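Local coordinates for protein C-domain type II peptide synthetase (Streptomyces globisporus, PDB 4ZXW) that belongs to the condensation-domain family of peptide synthetases, a stand-alone type II member with the two-lobed fold of the CoA-dependent acyltransferase clan, at residues 314-319 / 335-340; 224-229 / 289-294. All blocks are in the same frame, centred on the assembly; numbering follows the deposited sequence.

In the fold
Contact 2 (224-229 with 289-294) closes along the chain before contact 1 (314-319 with 335-340) opens, and their centres lie about 12 Å apart on the same side of the chain's centre. They share a two-stranded antiparallel sheet: 288-295 supplies one half of contact 2, and its neighbour 312-319 one half of contact 1. Probable hydrogen bonds join them directly, from Leu314 N to Thr293 O (2.8 Å) and from Thr318 N to Ile289 O (2.9 Å). This strand pair therefore carries helix 326-342 along 312-319 and meets the chain leading into strand 227-229 at one backbone bond of 288-295, joining two successive strands and the helix after them to a part of the chain some 60 residues earlier.

Contact 1: 314-319 / 335-340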
# COMPACT_ATOMS: atom_id res chain seq x y z
N LEU A 314 11.74 -2.65 -2.35
CA LEU A 314 12.82 -3.44 -1.75
C LEU A 314 12.94 -4.79 -2.44
O LEU A 314 12.05 -5.64 -2.26
CB LEU A 314 12.56 -3.62 -0.26
CG LEU A 314 13.59 -4.39 0.56
CD1 LEU A 314 14.88 -3.66 0.49
CD2 LEU A 314 13.11 -4.50 2.00
N PRO A 315 14.02 -5.01 -3.22
CA PRO A 315 14.16 -6.28 -3.92
C PRO A 315 14.55 -7.44 -3.00
O PRO A 315 15.48 -7.33 -2.22
CB PRO A 315 15.28 -6.02 -4.94
CG PRO A 315 15.84 -4.69 -4.63
CD PRO A 315 15.22 -4.17 -3.38
N LEU A 316 13.83 -8.55 -3.13
CA LEU A 316 14.07 -9.73 -2.31
C LEU A 316 14.44 -10.87 -3.25
O LEU A 316 13.59 -11.39 -3.98
CB LEU A 316 12.83 -10.09 -1.48
CG LEU A 316 12.31 -9.06 -0.48
CD1 LEU A 316 11.05 -9.59 0.26
CD2 LEU A 316 13.40 -8.66 0.53
N ARG A 317 15.72 -11.22 -3.25
CA ARG A 317 16.24 -12.28 -4.11
C ARG A 317 16.45 -13.54 -3.33
O ARG A 317 17.17 -13.52 -2.35
CB ARG A 317 17.56 -11.87 -4.74
CG ARG A 317 18.11 -12.87 -5.70
CD ARG A 317 19.42 -12.35 -6.27
NE ARG A 317 19.80 -13.08 -7.45
CZ ARG A 317 20.96 -12.94 -8.08
NH1 ARG A 317 21.87 -12.07 -7.63
NH2 ARG A 317 21.19 -13.65 -9.17
N THR A 318 15.80 -14.62 -3.76
CA THR A 318 15.93 -15.91 -3.10
C THR A 318 16.27 -16.98 -4.10
O THR A 318 15.66 -17.04 -5.19
CB THR A 318 14.64 -16.33 -2.40
OG1 THR A 318 14.18 -15.27 -1.55
CG2 THR A 318 14.85 -17.57 -1.56
N ASP A 319 17.21 -17.83 -3.73
CA ASP A 319 17.55 -18.98 -4.55
C ASP A 319 16.79 -20.19 -4.04
O ASP A 319 17.05 -20.67 -2.95
CB ASP A 319 19.05 -19.23 -4.52
CG ASP A 319 19.46 -20.36 -5.43
OD1 ASP A 319 18.61 -20.83 -6.24
OD2 ASP A 319 20.64 -20.77 -5.35
N THR A 335 15.84 -15.69 5.67
CA THR A 335 17.21 -15.22 5.57
C THR A 335 17.32 -14.01 4.64
O THR A 335 18.01 -13.03 4.93
CB THR A 335 18.12 -16.34 5.06
OG1 THR A 335 18.04 -17.46 5.94
CG2 THR A 335 19.56 -15.85 4.97
N THR A 336 16.63 -14.09 3.51
CA THR A 336 16.66 -12.99 2.54
C THR A 336 16.08 -11.71 3.12
O THR A 336 16.65 -10.63 2.97
CB THR A 336 15.88 -13.37 1.29
OG1 THR A 336 16.59 -14.40 0.59
CG2 THR A 336 15.67 -12.16 0.36
N CYS A 337 14.94 -11.83 3.77
CA CYS A 337 14.29 -10.65 4.34
C CYS A 337 15.16 -10.07 5.46
O CYS A 337 15.29 -8.86 5.59
CB CYS A 337 12.90 -10.98 4.88
SG CYS A 337 11.72 -11.49 3.69
N GLY A 338 15.75 -10.92 6.28
CA GLY A 338 16.58 -10.38 7.34
C GLY A 338 17.73 -9.54 6.82
O GLY A 338 18.04 -8.46 7.35
N GLU A 339 18.43 -10.03 5.79
CA GLU A 339 19.58 -9.27 5.32
C GLU A 339 19.08 -8.03 4.55
O GLU A 339 19.70 -6.98 4.61
CB GLU A 339 20.51 -10.14 4.47
CG GLU A 339 19.95 -10.68 3.21
CD GLU A 339 20.77 -11.85 2.67
OE1 GLU A 339 21.71 -12.32 3.37
OE2 GLU A 339 20.47 -12.29 1.54
N ALA A 340 17.92 -8.15 3.90
CA ALA A 340 17.40 -7.09 3.09
C ALA A 340 17.03 -5.92 4.00
O ALA A 340 17.35 -4.77 3.72
CB ALA A 340 16.18 -7.56 2.28
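Leu316 and Ala340 make the tightest apolar touch between strand 314-319 and helix 335-340: Leu316 CD2 lies 3.5 Å from Ala340 CB, closer than usual for two carbons. The two branches of Leu316 are divided between partners, since Leu316 CD1 turns to the sulfur of Cys337, with SG at 4.0 Å. With CG anti to its own carbonyl carbon (chi1 -61°), this side chain brings its end nearer to the helix although its first bond leaves to the flank. Leu314 adds a looser contact, its CD2 standing 4.3 Å from Ala340 CB. The methyl of Thr336 completes the apolar group by lying over the strand backbone, with CG2 3.9 Å from Leu316 CA.

The polar part is concentrated at the other branch of Thr336. Thr336 OG1 is 3.1 Å from Arg317 O, but its one proton can also reach Arg332 O one helical turn earlier, so the bond to the strand is one of two that this hydroxyl could make. Thr318 OG1 stands 3.3 Å from Thr336 OG1 and is hydrogen-bonded to Gln277 NE2. Arg317 sends its guanidinium away from the helix, where NE forms a salt bridge with Asp288 and NH1 bonds to the backbone oxygens of Arg219 and Gln221.

Segment axes approach to 8.1 Å with an angle of 144° between their directions, so the helix runs back across the strand roughly antiparallel to it. This is a beta-alpha unit: strand 312-319 leads into helix 326-342, which folds back so that its small side chains Thr336, Cys337 and Ala340 meet the strand's leucines, in a buried layer of the condensation domain.

Contact 2: 224-229 / 289-294; sequences RIIGLE and ITVPTF. With 4T7 ((1R)-1-(naphthalen-2-yl)ethane-1,2-diol), chain E.
Ile226 and Ile225 both present their CG2 methyl to strand 289-294, but from different rotamers, and only in Ile226 does CD1 reach Ile289. In Ile226, CG1 is anti to the backbone N (chi1 -160°), which leaves CG2 between N and the carbonyl carbon; Ile226 CG2 meets Val291 CG2 at 3.8 Å, while Ile226 CD1 extends to Ile289 CD1 at 3.7 Å. In Ile225, CG1 lies anti to the carbonyl carbon (chi1 -67°), which puts CG2 anti to N; Ile225 CG2 rests 3.6 Å from Pro292 CD, and the side chain crosses Thr290 at about a right angle.

Between these apolar pairs, one backbone hydrogen bond crosses. Ile226 N donates to Thr290 O at 3.0 Å, nearly straight at 169°. Ile225 CA lies 3.5 Å from Thr290 O in a CA-H...O contact, so two neighbouring residues address a single carbonyl.

Farther along, Phe294 reaches the bound (1R)-1-(naphthalen-2-yl)ethane-1,2-diol: Phe294 CE2 is 3.2 Å from CAJ of the diol arm, which approaches the ring obliquely. The ligand is also hydrogen-bonded to His157 NE2.

Around this junction, helix 268-284 packs on Val291 through Phe273 and Leu280. Strand 312-319 pairs with 288-295 and brings Phe313 against Ile225 and Pro292. Leu228 bonds through its backbone to Gln367 of strand 366-373, leading the chain into the edge of the five-stranded sheet, and Thr293 OG1 bonds to Phe371 O of the same strand.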
# COMPACT_ATOMS: atom_id res chain seq x y z
N ARG A 224 17.50 -10.13 -12.02
CA ARG A 224 16.43 -9.47 -12.78
C ARG A 224 15.13 -9.66 -12.02
O ARG A 224 14.76 -10.81 -11.70
CB ARG A 224 16.27 -10.07 -14.18
CG ARG A 224 17.45 -9.95 -15.10
CD ARG A 224 17.54 -8.57 -15.72
NE ARG A 224 18.61 -8.49 -16.71
CZ ARG A 224 19.91 -8.46 -16.43
NH1 ARG A 224 20.33 -8.53 -15.17
NH2 ARG A 224 20.80 -8.39 -17.41
N ILE A 225 14.41 -8.59 -11.75
CA ILE A 225 13.09 -8.77 -11.15
C ILE A 225 12.28 -9.62 -12.09
O ILE A 225 12.29 -9.39 -13.27
CB ILE A 225 12.40 -7.46 -10.87
CG1 ILE A 225 13.18 -6.75 -9.76
CG2 ILE A 225 10.93 -7.71 -10.45
CD1 ILE A 225 12.70 -5.34 -9.50
N ILE A 226 11.59 -10.61 -11.55
CA ILE A 226 10.85 -11.53 -12.37
C ILE A 226 9.68 -10.85 -13.07
O ILE A 226 8.88 -10.13 -12.45
CB ILE A 226 10.39 -12.72 -11.53
CG1 ILE A 226 10.07 -13.90 -12.43
CG2 ILE A 226 9.19 -12.39 -10.73
CD1 ILE A 226 10.30 -15.19 -11.73
N GLY A 227 9.61 -11.06 -14.38
CA GLY A 227 8.52 -10.53 -15.18
C GLY A 227 7.42 -11.54 -15.41
O GLY A 227 7.67 -12.71 -15.65
N LEU A 228 6.19 -11.08 -15.34
CA LEU A 228 5.05 -11.91 -15.66
C LEU A 228 4.61 -11.61 -17.07
O LEU A 228 4.49 -10.43 -17.44
CB LEU A 228 3.90 -11.66 -14.68
CG LEU A 228 4.21 -11.79 -13.19
CD1 LEU A 228 3.14 -11.14 -12.41
CD2 LEU A 228 4.30 -13.22 -12.80
N GLU A 229 4.34 -12.64 -17.86
CA GLU A 229 3.88 -12.44 -19.23
C GLU A 229 2.46 -11.90 -19.28
O GLU A 229 1.51 -12.49 -18.75
CB GLU A 229 3.97 -13.73 -20.03
CG GLU A 229 3.96 -13.47 -21.55
CD GLU A 229 4.41 -14.68 -22.36
OE1 GLU A 229 5.53 -14.66 -22.92
OE2 GLU A 229 3.64 -15.66 -22.44
N ILE A 289 14.77 -16.28 -7.93
CA ILE A 289 13.55 -15.48 -7.93
C ILE A 289 13.80 -14.14 -7.25
O ILE A 289 14.01 -14.11 -6.03
CB ILE A 289 12.40 -16.22 -7.18
CG1 ILE A 289 12.12 -17.60 -7.77
CG2 ILE A 289 11.11 -15.35 -7.12
CD1 ILE A 289 11.44 -17.56 -9.10
N THR A 290 13.78 -13.04 -8.01
CA THR A 290 13.81 -11.71 -7.39
C THR A 290 12.44 -11.07 -7.53
O THR A 290 11.92 -10.97 -8.64
CB THR A 290 14.88 -10.81 -8.00
OG1 THR A 290 16.14 -11.46 -7.86
CG2 THR A 290 14.93 -9.46 -7.30
N VAL A 291 11.88 -10.67 -6.39
CA VAL A 291 10.56 -10.06 -6.29
C VAL A 291 10.60 -8.93 -5.29
O VAL A 291 10.94 -9.14 -4.13
CB VAL A 291 9.47 -11.07 -5.87
CG1 VAL A 291 8.16 -10.33 -5.52
CG2 VAL A 291 9.22 -12.07 -6.97
N PRO A 292 10.23 -7.71 -5.72
CA PRO A 292 10.25 -6.59 -4.78
C PRO A 292 9.04 -6.62 -3.86
O PRO A 292 7.98 -7.18 -4.19
CB PRO A 292 10.22 -5.37 -5.70
CG PRO A 292 9.48 -5.84 -6.90
CD PRO A 292 9.81 -7.31 -7.06
N THR A 293 9.24 -6.08 -2.67
CA THR A 293 8.15 -5.77 -1.79
C THR A 293 8.22 -4.26 -1.56
O THR A 293 9.09 -3.59 -2.09
CB THR A 293 8.23 -6.58 -0.46
OG1 THR A 293 7.02 -6.41 0.32
CG2 THR A 293 9.41 -6.17 0.36
N PHE A 294 7.26 -3.74 -0.81
CA PHE A 294 7.38 -2.42 -0.22
C PHE A 294 7.58 -2.56 1.27
O PHE A 294 6.74 -3.14 1.92
CB PHE A 294 6.14 -1.58 -0.50
CG PHE A 294 6.13 -0.97 -1.84
CD1 PHE A 294 7.01 0.06 -2.16
CD2 PHE A 294 5.25 -1.42 -2.81
CE1 PHE A 294 6.98 0.67 -3.41
CE2 PHE A 294 5.23 -0.83 -4.08
CZ PHE A 294 6.10 0.22 -4.38
CAI 4T7 E . 2.83 -0.29 -6.85
CAM 4T7 E . 3.71 -0.62 -7.89
CAG 4T7 E . 3.64 -1.88 -8.49
CAD 4T7 E . 4.49 -2.21 -9.55
CAC 4T7 E . 5.41 -1.28 -10.03
CAF 4T7 E . 5.48 -0.02 -9.43
CAL 4T7 E . 4.62 0.32 -8.37
CAH 4T7 E . 4.67 1.58 -7.77
CAE 4T7 E . 3.82 1.88 -6.71
CAK 4T7 E . 2.87 0.97 -6.23
CAN 4T7 E . 1.99 1.35 -5.13
OAB 4T7 E . 0.61 0.92 -5.27
CAJ 4T7 E . 2.49 0.82 -3.77
OAA 4T7 E . 1.60 1.21 -2.70